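Putative dehydrogenase (Pseudomonas fluorescens, PDB 6UUG) oxidises methanesulfinate as the monooxygenase component of a two-component flavin-dependent system in bacterial sulfur assimilation. Local coordinates at residues A[119-124]-A[234-239]; A[111-116]-A[127-132]; A[242-247]-A[327-332]; A[176-181]-A[190-195]. All blocks are in the same frame, centred on the assembly; numbering follows the deposited sequence.

Contact 1: residues A[119-124]-A[234-239]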
loop_
_atom_site.group_PDB
_atom_site.type_symbol
_atom_site.label_atom_id
_atom_site.label_comp_id
_atom_site.label_asym_id
_atom_site.label_seq_id
_atom_site.Cartn_x
_atom_site.Cartn_y
_atom_site.Cartn_z
ATOM N N PHE A 119 -21.376 -21.347 -29.350
ATOM C CA PHE A 119 -21.670 -22.695 -28.863
ATOM C C PHE A 119 -22.618 -23.494 -29.754
ATOM O O PHE A 119 -22.755 -24.704 -29.537
ATOM C CB PHE A 119 -22.287 -22.660 -27.454
ATOM C CG PHE A 119 -21.358 -22.215 -26.357
ATOM C CD1 PHE A 119 -20.012 -21.979 -26.587
ATOM C CD2 PHE A 119 -21.854 -22.043 -25.071
ATOM C CE1 PHE A 119 -19.172 -21.569 -25.550
ATOM C CE2 PHE A 119 -21.029 -21.640 -24.025
ATOM C CZ PHE A 119 -19.680 -21.403 -24.264
ATOM N N SER A 120 -23.278 -22.876 -30.735
ATOM C CA SER A 120 -24.325 -23.566 -31.490
ATOM C C SER A 120 -24.072 -23.437 -32.992
ATOM O O SER A 120 -23.122 -22.789 -33.441
ATOM C CB SER A 120 -25.719 -23.031 -31.128
ATOM O OG SER A 120 -25.937 -21.724 -31.639
ATOM N N ARG A 121 -24.947 -24.071 -33.772
ATOM C CA ARG A 121 -24.818 -24.150 -35.221
ATOM C C ARG A 121 -25.390 -22.899 -35.895
ATOM O O ARG A 121 -26.309 -22.272 -35.366
ATOM C CB ARG A 121 -25.541 -25.392 -35.738
ATOM C CG ARG A 121 -25.000 -26.703 -35.183
ATOM C CD ARG A 121 -25.868 -27.889 -35.567
ATOM N NE ARG A 121 -26.987 -28.083 -34.647
ATOM C CZ ARG A 121 -28.253 -27.813 -34.945
ATOM N NH1 ARG A 121 -28.564 -27.338 -36.145
ATOM N NH2 ARG A 121 -29.213 -28.021 -34.048
ATOM N N PRO A 122 -24.884 -22.534 -37.083
ATOM C CA PRO A 122 -25.443 -21.363 -37.787
ATOM C C PRO A 122 -26.951 -21.413 -37.974
ATOM O O PRO A 122 -27.608 -20.370 -37.887
ATOM C CB PRO A 122 -24.703 -21.381 -39.135
ATOM C CG PRO A 122 -23.407 -22.080 -38.830
ATOM C CD PRO A 122 -23.768 -23.145 -37.830
ATOM N N GLU A 123 -27.526 -22.598 -38.215
ATOM C CA GLU A 123 -28.977 -22.699 -38.349
ATOM C C GLU A 123 -29.699 -22.341 -37.062
ATOM O O GLU A 123 -30.913 -22.109 -37.087
ATOM C CB GLU A 123 -29.382 -24.112 -38.775
ATOM C CG GLU A 123 -28.436 -24.750 -39.767
ATOM C CD GLU A 123 -27.391 -25.607 -39.082
ATOM O OE1 GLU A 123 -27.766 -26.677 -38.545
ATOM O OE2 GLU A 123 -26.204 -25.203 -39.070
ATOM N N GLN A 124 -28.985 -22.304 -35.936
ATOM C CA GLN A 124 -29.558 -21.872 -34.671
ATOM C C GLN A 124 -29.319 -20.388 -34.413
ATOM O O GLN A 124 -30.271 -19.634 -34.195
ATOM C CB GLN A 124 -28.980 -22.707 -33.527
ATOM C CG GLN A 124 -29.257 -24.182 -33.658
ATOM C CD GLN A 124 -28.518 -24.991 -32.624
ATOM O OE1 GLN A 124 -27.383 -25.413 -32.841
ATOM N NE2 GLN A 124 -29.157 -25.207 -31.483
ATOM N N LEU A 234 -27.336 -25.786 -27.011
ATOM C CA LEU A 234 -26.107 -25.244 -27.588
ATOM C C LEU A 234 -25.035 -26.325 -27.488
ATOM O O LEU A 234 -24.241 -26.352 -26.552
ATOM C CB LEU A 234 -25.700 -23.957 -26.876
ATOM C CG LEU A 234 -26.799 -22.939 -26.550
ATOM C CD1 LEU A 234 -26.193 -21.653 -25.974
ATOM C CD2 LEU A 234 -27.676 -22.633 -27.768
ATOM N N LEU A 235 -25.001 -27.211 -28.485
ATOM C CA LEU A 235 -24.191 -28.422 -28.419
ATOM C C LEU A 235 -23.066 -28.487 -29.439
ATOM O O LEU A 235 -22.078 -29.182 -29.197
ATOM C CB LEU A 235 -25.077 -29.665 -28.608
ATOM C CG LEU A 235 -26.044 -29.971 -27.466
ATOM C CD1 LEU A 235 -27.027 -31.055 -27.879
ATOM C CD2 LEU A 235 -25.271 -30.390 -26.227
ATOM N N ASP A 236 -23.183 -27.797 -30.569
ATOM C CA ASP A 236 -22.216 -27.935 -31.660
ATOM C C ASP A 236 -21.600 -26.582 -31.988
ATOM O O ASP A 236 -22.230 -25.766 -32.683
ATOM C CB ASP A 236 -22.899 -28.528 -32.891
ATOM C CG ASP A 236 -21.935 -29.305 -33.780
ATOM O OD1 ASP A 236 -20.785 -29.547 -33.349
ATOM O OD2 ASP A 236 -22.333 -29.673 -34.907
ATOM N N PRO A 237 -20.360 -26.300 -31.553
ATOM C CA PRO A 237 -19.423 -27.182 -30.842
ATOM C C PRO A 237 -19.594 -27.241 -29.322
ATOM O O PRO A 237 -18.861 -27.982 -28.669
ATOM C CB PRO A 237 -18.068 -26.570 -31.185
ATOM C CG PRO A 237 -18.363 -25.102 -31.259
ATOM C CD PRO A 237 -19.739 -24.999 -31.879
ATOM N N GLY A 238 -20.522 -26.463 -28.766
ATOM C CA GLY A 238 -20.777 -26.476 -27.343
ATOM C C GLY A 238 -19.712 -25.764 -26.524
ATOM O O GLY A 238 -18.734 -25.231 -27.058
ATOM N N PRO A 239 -19.891 -25.736 -25.205
ATOM C CA PRO A 239 -18.964 -24.987 -24.349
ATOM C C PRO A 239 -17.626 -25.688 -24.160
ATOM O O PRO A 239 -17.524 -26.916 -24.206
ATOM C CB PRO A 239 -19.721 -24.881 -23.017
ATOM C CG PRO A 239 -20.661 -26.037 -23.027
ATOM C CD PRO A 239 -21.052 -26.250 -24.457
HETATM O O HOH W 1 -25.956 -27.128 -31.344
#
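Phe119 receives Pro239 on one face of its ring: Pro239 CA stands 3.7 Å from the centroid of the Phe119 ring and 14° off the normal, which qualifies as a CH-pi contact. The two side chains cross at about a right angle, with Pro239 CB 3.6 Å from Phe119 CE2. A first torsion of -69° sets CG of Phe119 anti to the carbonyl carbon, which turns the ring to Pro239; Gly238 O lies near Phe119 CD1, while Phe119 CB rests 3.7 Å from Leu234 CB. At the end of helix 100-119, Gly238 N gives a hydrogen bond of 2.9 Å to Phe119 O with 147° at the hydrogen; the cis peptide before Pro237 belongs to the loop that curls round this carbonyl. A leucine in place of Phe119 would probably leave Pro239 CA without its aromatic face and part of the proline uncovered.

The Arg121 side is looser. Arg121 CG touches Asp236 CB at 3.6 Å, but Arg121 NE stays 4.9 Å from Asp236 OD2, and the guanidinium instead makes a salt bridge through NH1 to Glu123 OE1. A water links Gln124 to Leu235, donating to Gln124 OE1 at 2.7 Å and accepting from Leu235 N at 3.0 Å. Gln124 OE1 also accepts from Arg121 N, and Gln124 NE2 bonds to Ser231 O and Leu233 O.

With the charge of Arg121 met within its own segment, the contact depends chiefly on apolar packing and a single direct hydrogen bond, between backbone groups, to a carbonyl at the helix end.

Contact 2: residues A[111-116]-A[127-132]; sequences LMLATV and PWFEQT
Phe129 drives the edge of its ring into the hollow between Leu113 and Val116, residues one turn apart on the facing helix. Its leading atom, Phe129 CE1, comes to 3.6 Å from Leu113 O, which lies at the ring edge and in the ring plane. Flanking this wedge, Leu113 CD2 is 3.9 Å from Phe129 CE1, and Val116 CG2 is 4.0 Å from the same atom.

Val116 is a bump reaching the opposite way, from helix 100-119 toward Trp128 and Phe129. Its two methyl groups divide the work: CG2 turns to Phe129, whereas CG1, anti to the carbonyl carbon (chi1 -62°), turns to the indole of Trp128. Val116 CB and Trp128 CE3 approach to 3.8 Å, and the valine meets the six-membered part of the indole at a slant.

The frame is a helical hairpin in the N-terminal helical domain of the acyl-CoA dehydrogenase fold: helices 100-119 and 122-135 follow one another through a short link and run roughly antiparallel, 151° between their local directions and 10.8 Å between their local axes. The aromatic rings of Trp128 and Phe129 bridge much of that spacing, meeting the smaller Leu113 and Val116.

Further along, Leu113 CD2 enters the dip between Phe129 and Thr132, meeting the threonine tip to tip, 4.1 Å from Thr132 OG1. The hydroxyl is held by its own helix, since Thr132 OG1 donates to Trp128 O at 2.7 Å. Thr132 N uses the same carbonyl from the opposite face of its plane, and Trp139 NE1 also bonds to the hydroxyl. Beyond the pair, Trp139 of strand 139-142 packs on both Leu113 and Val116.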
loop_
_atom_site.group_PDB
_atom_site.type_symbol
_atom_site.label_atom_id
_atom_site.label_comp_id
_atom_site.label_asym_id
_atom_site.label_seq_id
_atom_site.Cartn_x
_atom_site.Cartn_y
_atom_site.Cartn_z
ATOM N N LEU A 111 -23.190 -10.695 -24.142
ATOM C CA LEU A 111 -22.560 -11.970 -23.805
ATOM C C LEU A 111 -23.474 -13.153 -24.125
ATOM O O LEU A 111 -22.999 -14.202 -24.577
ATOM C CB LEU A 111 -22.161 -11.992 -22.323
ATOM C CG LEU A 111 -21.571 -13.306 -21.803
ATOM C CD1 LEU A 111 -20.230 -13.600 -22.435
ATOM C CD2 LEU A 111 -21.419 -13.246 -20.272
ATOM N N MET A 112 -24.783 -13.012 -23.889
ATOM C CA MET A 112 -25.704 -14.099 -24.235
ATOM C C MET A 112 -25.728 -14.336 -25.741
ATOM O O MET A 112 -25.738 -15.487 -26.197
ATOM C CB MET A 112 -27.117 -13.796 -23.735
ATOM C CG MET A 112 -27.255 -13.619 -22.220
ATOM S SD MET A 112 -26.474 -14.916 -21.235
ATOM C CE MET A 112 -25.189 -13.989 -20.383
ATOM N N LEU A 113 -25.714 -13.258 -26.531
ATOM C CA LEU A 113 -25.628 -13.412 -27.980
ATOM C C LEU A 113 -24.321 -14.083 -28.387
ATOM O O LEU A 113 -24.305 -14.944 -29.272
ATOM C CB LEU A 113 -25.775 -12.049 -28.653
ATOM C CG LEU A 113 -27.151 -11.395 -28.583
ATOM C CD1 LEU A 113 -27.080 -10.027 -29.245
ATOM C CD2 LEU A 113 -28.172 -12.292 -29.305
ATOM N N ALA A 114 -23.212 -13.713 -27.738
ATOM C CA ALA A 114 -21.943 -14.374 -28.020
ATOM C C ALA A 114 -22.005 -15.856 -27.696
ATOM O O ALA A 114 -21.365 -16.669 -28.375
ATOM C CB ALA A 114 -20.809 -13.724 -27.222
ATOM N N THR A 115 -22.767 -16.213 -26.661
ATOM C CA THR A 115 -22.887 -17.604 -26.234
ATOM C C THR A 115 -23.528 -18.468 -27.320
ATOM O O THR A 115 -23.020 -19.547 -27.642
ATOM C CB THR A 115 -23.703 -17.678 -24.942
ATOM O OG1 THR A 115 -23.057 -16.902 -23.922
ATOM C CG2 THR A 115 -23.803 -19.111 -24.460
ATOM N N VAL A 116 -24.663 -18.029 -27.879
ATOM C CA VAL A 116 -25.264 -18.821 -28.952
ATOM C C VAL A 116 -24.364 -18.804 -30.185
ATOM O O VAL A 116 -24.230 -19.817 -30.888
ATOM C CB VAL A 116 -26.707 -18.353 -29.270
ATOM C CG1 VAL A 116 -27.611 -18.531 -28.072
ATOM C CG2 VAL A 116 -26.764 -16.924 -29.769
ATOM N N PRO A 127 -30.840 -17.328 -37.174
ATOM C CA PRO A 127 -32.206 -16.839 -36.910
ATOM C C PRO A 127 -32.328 -16.074 -35.603
ATOM O O PRO A 127 -33.060 -15.078 -35.535
ATOM C CB PRO A 127 -33.044 -18.127 -36.885
ATOM C CG PRO A 127 -32.253 -19.119 -37.639
ATOM C CD PRO A 127 -30.816 -18.790 -37.370
ATOM N N TRP A 128 -31.640 -16.515 -34.552
ATOM C CA TRP A 128 -31.705 -15.784 -33.289
ATOM C C TRP A 128 -31.166 -14.366 -33.443
ATOM O O TRP A 128 -31.738 -13.421 -32.884
ATOM C CB TRP A 128 -30.946 -16.542 -32.200
ATOM C CG TRP A 128 -31.742 -17.678 -31.618
ATOM C CD1 TRP A 128 -33.102 -17.736 -31.471
ATOM C CD2 TRP A 128 -31.228 -18.913 -31.107
ATOM N NE1 TRP A 128 -33.463 -18.934 -30.894
ATOM C CE2 TRP A 128 -32.331 -19.675 -30.669
ATOM C CE3 TRP A 128 -29.941 -19.451 -30.983
ATOM C CZ2 TRP A 128 -32.185 -20.946 -30.121
ATOM C CZ3 TRP A 128 -29.797 -20.707 -30.437
ATOM C CH2 TRP A 128 -30.913 -21.444 -30.008
ATOM N N PHE A 129 -30.069 -14.202 -34.192
ATOM C CA PHE A 129 -29.523 -12.869 -34.455
ATOM C C PHE A 129 -30.502 -12.021 -35.261
ATOM O O PHE A 129 -30.735 -10.849 -34.950
ATOM C CB PHE A 129 -28.194 -12.973 -35.205
ATOM C CG PHE A 129 -26.989 -13.190 -34.322
ATOM C CD1 PHE A 129 -27.132 -13.651 -33.026
ATOM C CD2 PHE A 129 -25.713 -12.917 -34.798
ATOM C CE1 PHE A 129 -26.007 -13.845 -32.209
ATOM C CE2 PHE A 129 -24.587 -13.103 -34.004
ATOM C CZ PHE A 129 -24.737 -13.565 -32.697
ATOM N N GLU A 130 -31.065 -12.596 -36.325
ATOM C CA GLU A 130 -32.012 -11.851 -37.149
ATOM C C GLU A 130 -33.224 -11.402 -36.341
ATOM O O GLU A 130 -33.646 -10.244 -36.434
ATOM C CB GLU A 130 -32.433 -12.703 -38.348
ATOM C CG GLU A 130 -31.283 -13.063 -39.262
ATOM C CD GLU A 130 -31.685 -14.046 -40.354
ATOM O OE1 GLU A 130 -32.676 -14.783 -40.155
ATOM O OE2 GLU A 130 -31.013 -14.078 -41.408
ATOM N N GLN A 131 -33.798 -12.298 -35.533
ATOM C CA GLN A 131 -34.982 -11.908 -34.765
ATOM C C GLN A 131 -34.644 -10.890 -33.685
ATOM O O GLN A 131 -35.445 -9.991 -33.397
ATOM C CB GLN A 131 -35.642 -13.136 -34.149
ATOM C CG GLN A 131 -36.150 -14.140 -35.168
ATOM C CD GLN A 131 -36.692 -15.389 -34.507
ATOM O OE1 GLN A 131 -37.903 -15.547 -34.349
ATOM N NE2 GLN A 131 -35.792 -16.281 -34.098
ATOM N N THR A 132 -33.468 -11.017 -33.066
ATOM C CA THR A 132 -33.069 -10.059 -32.040
ATOM C C THR A 132 -32.920 -8.660 -32.621
ATOM O O THR A 132 -33.345 -7.675 -32.005
ATOM C CB THR A 132 -31.755 -10.520 -31.390
ATOM O OG1 THR A 132 -31.972 -11.767 -30.718
ATOM C CG2 THR A 132 -31.247 -9.491 -30.397
#

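Contact 3: residues A[242-247]-A[327-332]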
loop_
_atom_site.group_PDB
_atom_site.type_symbol
_atom_site.label_atom_id
_atom_site.label_comp_id
_atom_site.label_asym_id
_atom_site.label_seq_id
_atom_site.Cartn_x
_atom_site.Cartn_y
_atom_site.Cartn_z
ATOM N N THR A 242 -13.442 -25.687 -28.791
ATOM C CA THR A 242 -12.332 -25.091 -29.527
ATOM C C THR A 242 -11.850 -23.816 -28.834
ATOM O O THR A 242 -12.589 -23.226 -28.037
ATOM C CB THR A 242 -12.752 -24.740 -30.948
ATOM O OG1 THR A 242 -13.719 -23.676 -30.911
ATOM C CG2 THR A 242 -13.354 -25.953 -31.655
ATOM N N PRO A 243 -10.626 -23.354 -29.150
ATOM C CA PRO A 243 -10.179 -22.044 -28.644
ATOM C C PRO A 243 -11.151 -20.910 -28.923
ATOM O O PRO A 243 -11.378 -20.050 -28.055
ATOM C CB PRO A 243 -8.846 -21.825 -29.378
ATOM C CG PRO A 243 -8.320 -23.191 -29.618
ATOM C CD PRO A 243 -9.544 -24.066 -29.860
ATOM N N PHE A 244 -11.730 -20.879 -30.127
ATOM C CA PHE A 244 -12.724 -19.860 -30.460
ATOM C C PHE A 244 -13.935 -19.950 -29.534
ATOM O O PHE A 244 -14.375 -18.936 -28.973
ATOM C CB PHE A 244 -13.113 -20.011 -31.939
ATOM C CG PHE A 244 -14.059 -18.952 -32.456
ATOM C CD1 PHE A 244 -13.731 -17.607 -32.386
ATOM C CD2 PHE A 244 -15.266 -19.314 -33.050
ATOM C CE1 PHE A 244 -14.597 -16.638 -32.868
ATOM C CE2 PHE A 244 -16.124 -18.357 -33.542
ATOM C CZ PHE A 244 -15.793 -17.017 -33.454
ATOM N N ALA A 245 -14.484 -21.156 -29.342
ATOM C CA ALA A 245 -15.566 -21.312 -28.375
ATOM C C ALA A 245 -15.127 -20.865 -26.984
ATOM O O ALA A 245 -15.921 -20.299 -26.220
ATOM C CB ALA A 245 -16.044 -22.766 -28.335
ATOM N N CYS A 246 -13.869 -21.123 -26.639
ATOM C CA CYS A 246 -13.325 -20.747 -25.338
ATOM C C CYS A 246 -13.106 -19.249 -25.205
ATOM O O CYS A 246 -12.627 -18.803 -24.152
ATOM C CB CYS A 246 -12.022 -21.503 -25.084
ATOM S SG CYS A 246 -12.310 -23.279 -24.684
ATOM N N LEU A 247 -13.449 -18.450 -26.219
ATOM C CA LEU A 247 -13.500 -17.010 -25.990
ATOM C C LEU A 247 -14.673 -16.597 -25.115
ATOM O O LEU A 247 -14.658 -15.488 -24.576
ATOM C CB LEU A 247 -13.587 -16.240 -27.305
ATOM C CG LEU A 247 -12.378 -16.216 -28.227
ATOM C CD1 LEU A 247 -12.767 -15.450 -29.497
ATOM C CD2 LEU A 247 -11.123 -15.634 -27.593
ATOM N N LYS A 327 -10.171 -14.322 -36.064
ATOM C CA LYS A 327 -9.626 -15.583 -36.560
ATOM C C LYS A 327 -10.667 -16.689 -36.592
ATOM O O LYS A 327 -10.478 -17.683 -37.306
ATOM C CB LYS A 327 -8.420 -16.006 -35.721
ATOM C CG LYS A 327 -7.328 -14.942 -35.764
ATOM C CD LYS A 327 -5.940 -15.507 -35.625
ATOM C CE LYS A 327 -4.915 -14.390 -35.755
ATOM N NZ LYS A 327 -5.295 -13.210 -34.908
ATOM N N GLY A 328 -11.763 -16.531 -35.861
ATOM C CA GLY A 328 -12.824 -17.505 -35.858
ATOM C C GLY A 328 -12.341 -18.869 -35.415
ATOM O O GLY A 328 -11.450 -19.001 -34.565
ATOM N N PRO A 329 -12.930 -19.918 -35.997
ATOM C CA PRO A 329 -12.547 -21.291 -35.626
ATOM C C PRO A 329 -11.080 -21.625 -35.853
ATOM O O PRO A 329 -10.625 -22.641 -35.317
ATOM C CB PRO A 329 -13.457 -22.154 -36.510
ATOM C CG PRO A 329 -14.674 -21.297 -36.713
ATOM C CD PRO A 329 -14.146 -19.888 -36.833
ATOM N N ASN A 330 -10.327 -20.810 -36.594
ATOM C CA ASN A 330 -8.892 -21.016 -36.755
ATOM C C ASN A 330 -8.065 -20.484 -35.590
ATOM O O ASN A 330 -6.834 -20.536 -35.658
ATOM C CB ASN A 330 -8.408 -20.358 -38.043
ATOM C CG ASN A 330 -9.009 -21.001 -39.273
ATOM O OD1 ASN A 330 -9.354 -22.183 -39.254
ATOM N ND2 ASN A 330 -9.156 -20.229 -40.342
ATOM N N LEU A 331 -8.699 -19.958 -34.546
ATOM C CA LEU A 331 -7.960 -19.398 -33.418
ATOM C C LEU A 331 -7.136 -20.478 -32.722
ATOM O O LEU A 331 -7.642 -21.563 -32.416
ATOM C CB LEU A 331 -8.944 -18.750 -32.438
ATOM C CG LEU A 331 -8.338 -18.057 -31.201
ATOM C CD1 LEU A 331 -7.492 -16.847 -31.581
ATOM C CD2 LEU A 331 -9.445 -17.649 -30.245
ATOM N N SER A 332 -5.867 -20.178 -32.449
ATOM C CA SER A 332 -5.008 -21.141 -31.765
ATOM C C SER A 332 -5.179 -21.058 -30.251
ATOM O O SER A 332 -5.541 -20.016 -29.697
ATOM C CB SER A 332 -3.537 -20.925 -32.116
ATOM O OG SER A 332 -3.041 -19.709 -31.574
HETATM O O HOH W 2 -10.417 -22.351 -32.411
#
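A type I beta turn from Phe244 to Leu247, leading into helix 247-277, packs against the loop that joins helices 294-327 and 333-360. Phe244 lies over Gly328, whose CA is 3.6 Å from the centroid of the Phe244 ring and 14° off its normal, a CH-pi contact on the ring face. With CG anti to the backbone N (chi1 -175°), the ring reaches this glycine and runs alongside Pro329, Phe244 CD2 being 4.0 Å from Pro329 CD. Trp325 and helix 100-119 also touch the Phe244 side chain.

Next to it, Pro243 CB abuts Leu331 O at 3.3 Å, and the tips of two leucines converge, Leu247 CD2 on Leu331 CD2 at 3.7 Å. No direct hydrogen bond crosses. A water takes that role, accepting from Phe244 N at 3.0 Å and donating to Pro329 O and to Leu331 O, so three backbone groups share it.

Thr242 OG1 accepts from Ala245 N at 3.1 Å, an ST motif at the start of the segment. The pairing of a bundle helix's lead-in with the connection between the next two helices fits the all-helical C-terminal domain of the acyl-CoA dehydrogenase fold.

Contact 4: residues A[176-181]-A[190-195]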
loop_
_atom_site.group_PDB
_atom_site.type_symbol
_atom_site.label_atom_id
_atom_site.label_comp_id
_atom_site.label_asym_id
_atom_site.label_seq_id
_atom_site.Cartn_x
_atom_site.Cartn_y
_atom_site.Cartn_z
ATOM N N MET A 176 -35.415 -13.494 -24.101
ATOM C CA MET A 176 -34.740 -14.774 -24.219
ATOM C C MET A 176 -33.809 -14.947 -23.031
ATOM O O MET A 176 -33.316 -13.963 -22.466
ATOM C CB MET A 176 -33.945 -14.880 -25.530
ATOM C CG MET A 176 -34.792 -14.895 -26.802
ATOM S SD MET A 176 -35.722 -16.436 -27.001
ATOM C CE MET A 176 -34.405 -17.641 -27.177
ATOM N N LEU A 177 -33.590 -16.209 -22.654
ATOM C CA LEU A 177 -32.693 -16.584 -21.567
ATOM C C LEU A 177 -31.712 -17.637 -22.047
ATOM O O LEU A 177 -32.048 -18.507 -22.856
ATOM C CB LEU A 177 -33.436 -17.173 -20.357
ATOM C CG LEU A 177 -34.465 -16.375 -19.589
ATOM C CD1 LEU A 177 -35.075 -17.286 -18.543
ATOM C CD2 LEU A 177 -33.794 -15.180 -18.938
ATOM N N ILE A 178 -30.494 -17.557 -21.534
ATOM C CA ILE A 178 -29.536 -18.648 -21.616
ATOM C C ILE A 178 -29.607 -19.378 -20.279
ATOM O O ILE A 178 -29.251 -18.815 -19.242
ATOM C CB ILE A 178 -28.117 -18.142 -21.893
ATOM C CG1 ILE A 178 -28.064 -17.334 -23.200
ATOM C CG2 ILE A 178 -27.144 -19.304 -21.906
ATOM C CD1 ILE A 178 -27.966 -18.184 -24.437
ATOM N N ALA A 179 -30.061 -20.629 -20.290
ATOM C CA ALA A 179 -30.247 -21.403 -19.067
ATOM C C ALA A 179 -29.371 -22.645 -19.104
ATOM O O ALA A 179 -29.191 -23.256 -20.160
ATOM C CB ALA A 179 -31.720 -21.813 -18.885
ATOM N N SER A 180 -28.836 -23.030 -17.948
ATOM C CA SER A 180 -28.041 -24.245 -17.850
ATOM C C SER A 180 -28.722 -25.260 -16.939
ATOM O O SER A 180 -29.521 -24.915 -16.064
ATOM C CB SER A 180 -26.633 -23.958 -17.325
ATOM O OG SER A 180 -26.682 -23.277 -16.088
ATOM N N ALA A 181 -28.372 -26.526 -17.158
ATOM C CA ALA A 181 -28.841 -27.631 -16.336
ATOM C C ALA A 181 -27.784 -28.721 -16.380
ATOM O O ALA A 181 -26.965 -28.772 -17.297
ATOM C CB ALA A 181 -30.194 -28.170 -16.821
ATOM N N LEU A 190 -22.713 -30.385 -17.889
ATOM C CA LEU A 190 -23.494 -29.165 -18.033
ATOM C C LEU A 190 -24.076 -29.062 -19.438
ATOM O O LEU A 190 -23.394 -29.328 -20.431
ATOM C CB LEU A 190 -22.630 -27.938 -17.731
ATOM C CG LEU A 190 -23.365 -26.600 -17.603
ATOM C CD1 LEU A 190 -24.344 -26.634 -16.435
ATOM C CD2 LEU A 190 -22.379 -25.446 -17.446
ATOM N N LEU A 191 -25.347 -28.672 -19.515
ATOM C CA LEU A 191 -26.057 -28.494 -20.777
ATOM C C LEU A 191 -26.625 -27.081 -20.823
ATOM O O LEU A 191 -27.250 -26.633 -19.858
ATOM C CB LEU A 191 -27.178 -29.532 -20.914
ATOM C CG LEU A 191 -28.091 -29.417 -22.125
ATOM C CD1 LEU A 191 -27.315 -29.741 -23.388
ATOM C CD2 LEU A 191 -29.291 -30.341 -21.971
ATOM N N ILE A 192 -26.403 -26.378 -21.937
ATOM C CA ILE A 192 -26.819 -24.987 -22.098
ATOM C C ILE A 192 -27.901 -24.913 -23.171
ATOM O O ILE A 192 -27.790 -25.561 -24.215
ATOM C CB ILE A 192 -25.632 -24.084 -22.489
ATOM C CG1 ILE A 192 -24.363 -24.445 -21.699
ATOM C CG2 ILE A 192 -26.011 -22.623 -22.303
ATOM C CD1 ILE A 192 -24.468 -24.204 -20.237
ATOM N N ALA A 193 -28.933 -24.109 -22.922
ATOM C CA ALA A 193 -30.010 -23.919 -23.888
ATOM C C ALA A 193 -30.395 -22.447 -23.950
ATOM O O ALA A 193 -30.239 -21.712 -22.977
ATOM C CB ALA A 193 -31.243 -24.765 -23.525
ATOM N N ALA A 194 -30.906 -22.023 -25.107
ATOM C CA ALA A 194 -31.491 -20.698 -25.281
ATOM C C ALA A 194 -33.002 -20.854 -25.418
ATOM O O ALA A 194 -33.471 -21.508 -26.352
ATOM C CB ALA A 194 -30.919 -19.995 -26.511
ATOM N N ILE A 195 -33.759 -20.262 -24.501
ATOM C CA ILE A 195 -35.205 -20.486 -24.480
ATOM C C ILE A 195 -35.923 -19.186 -24.154
ATOM O O ILE A 195 -35.351 -18.279 -23.530
ATOM C CB ILE A 195 -35.604 -21.583 -23.468
ATOM C CG1 ILE A 195 -35.164 -21.220 -22.053
ATOM C CG2 ILE A 195 -35.032 -22.941 -23.876
ATOM C CD1 ILE A 195 -35.510 -22.293 -21.033
#
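Met176 folds over the backbone of Ile195 in an antiparallel beta hairpin, where strands 176-183 and 189-196 run at a local angle of 156°. Six backbone hydrogen bonds join the segments, two in each of the pairs Leu177–Ile195, Ala179–Ala193 and Ala181–Leu191.

The methionine can be traced outward. Met176 CB begins 4.2 Å from Ile195 O; CG carries the chain on without a close approach to 190-195, and SD then passes that oxygen at 3.9 Å. Bends at chi2 (-71°) and chi3 (-64°) bring Met176 CE against the partner strand's backbone, 3.8 Å from Ile195 N and 4.3 Å from Ala194 CB. Trp137 and Trp139 also touch this side chain. An alanine here would lack everything beyond CB, and is likely to leave the peptide between Ala194 and Ile195 with less apolar cover.

On the face that carries Ile178, Ser180, Ile192 and Ala194, Ile178 CG2 meets Ile192 CG2 at 3.5 Å, and Ile178 CD1 extends over Ala194 CB. Val116 of helix 100-119 packs on Ile178 and Ala194 from this side. Toward the hairpin turn, Ser180 CB sits between two methyl groups, 3.6 Å from both Leu190 CD1 and Ile192 CD1.

How the contacts relate
Contacts 1, 2 and 4 form one cluster, their centres 11 to 13 Å apart. Leu234 of contact 1 is the shared residue: its CD1 lies 4.0 Å from Val116 CG1 of contact 2, and its N is 2.8 Å from Ile192 O of contact 4, a probable hydrogen bond. Contacts 2 and 4 join helix to sheet directly, with Met112 SD 3.5 Å from Ile178 CG1. Contact 3 connects through contact 1, where Phe119 CE1 is 3.6 Å from Ala245 O; its centre is about 21 Å from that of contact 4. In sequence, contact 4 is nested within the loop closed by contact 1. Together they tie the N-terminal helices to the hairpin and to the C-terminal helices.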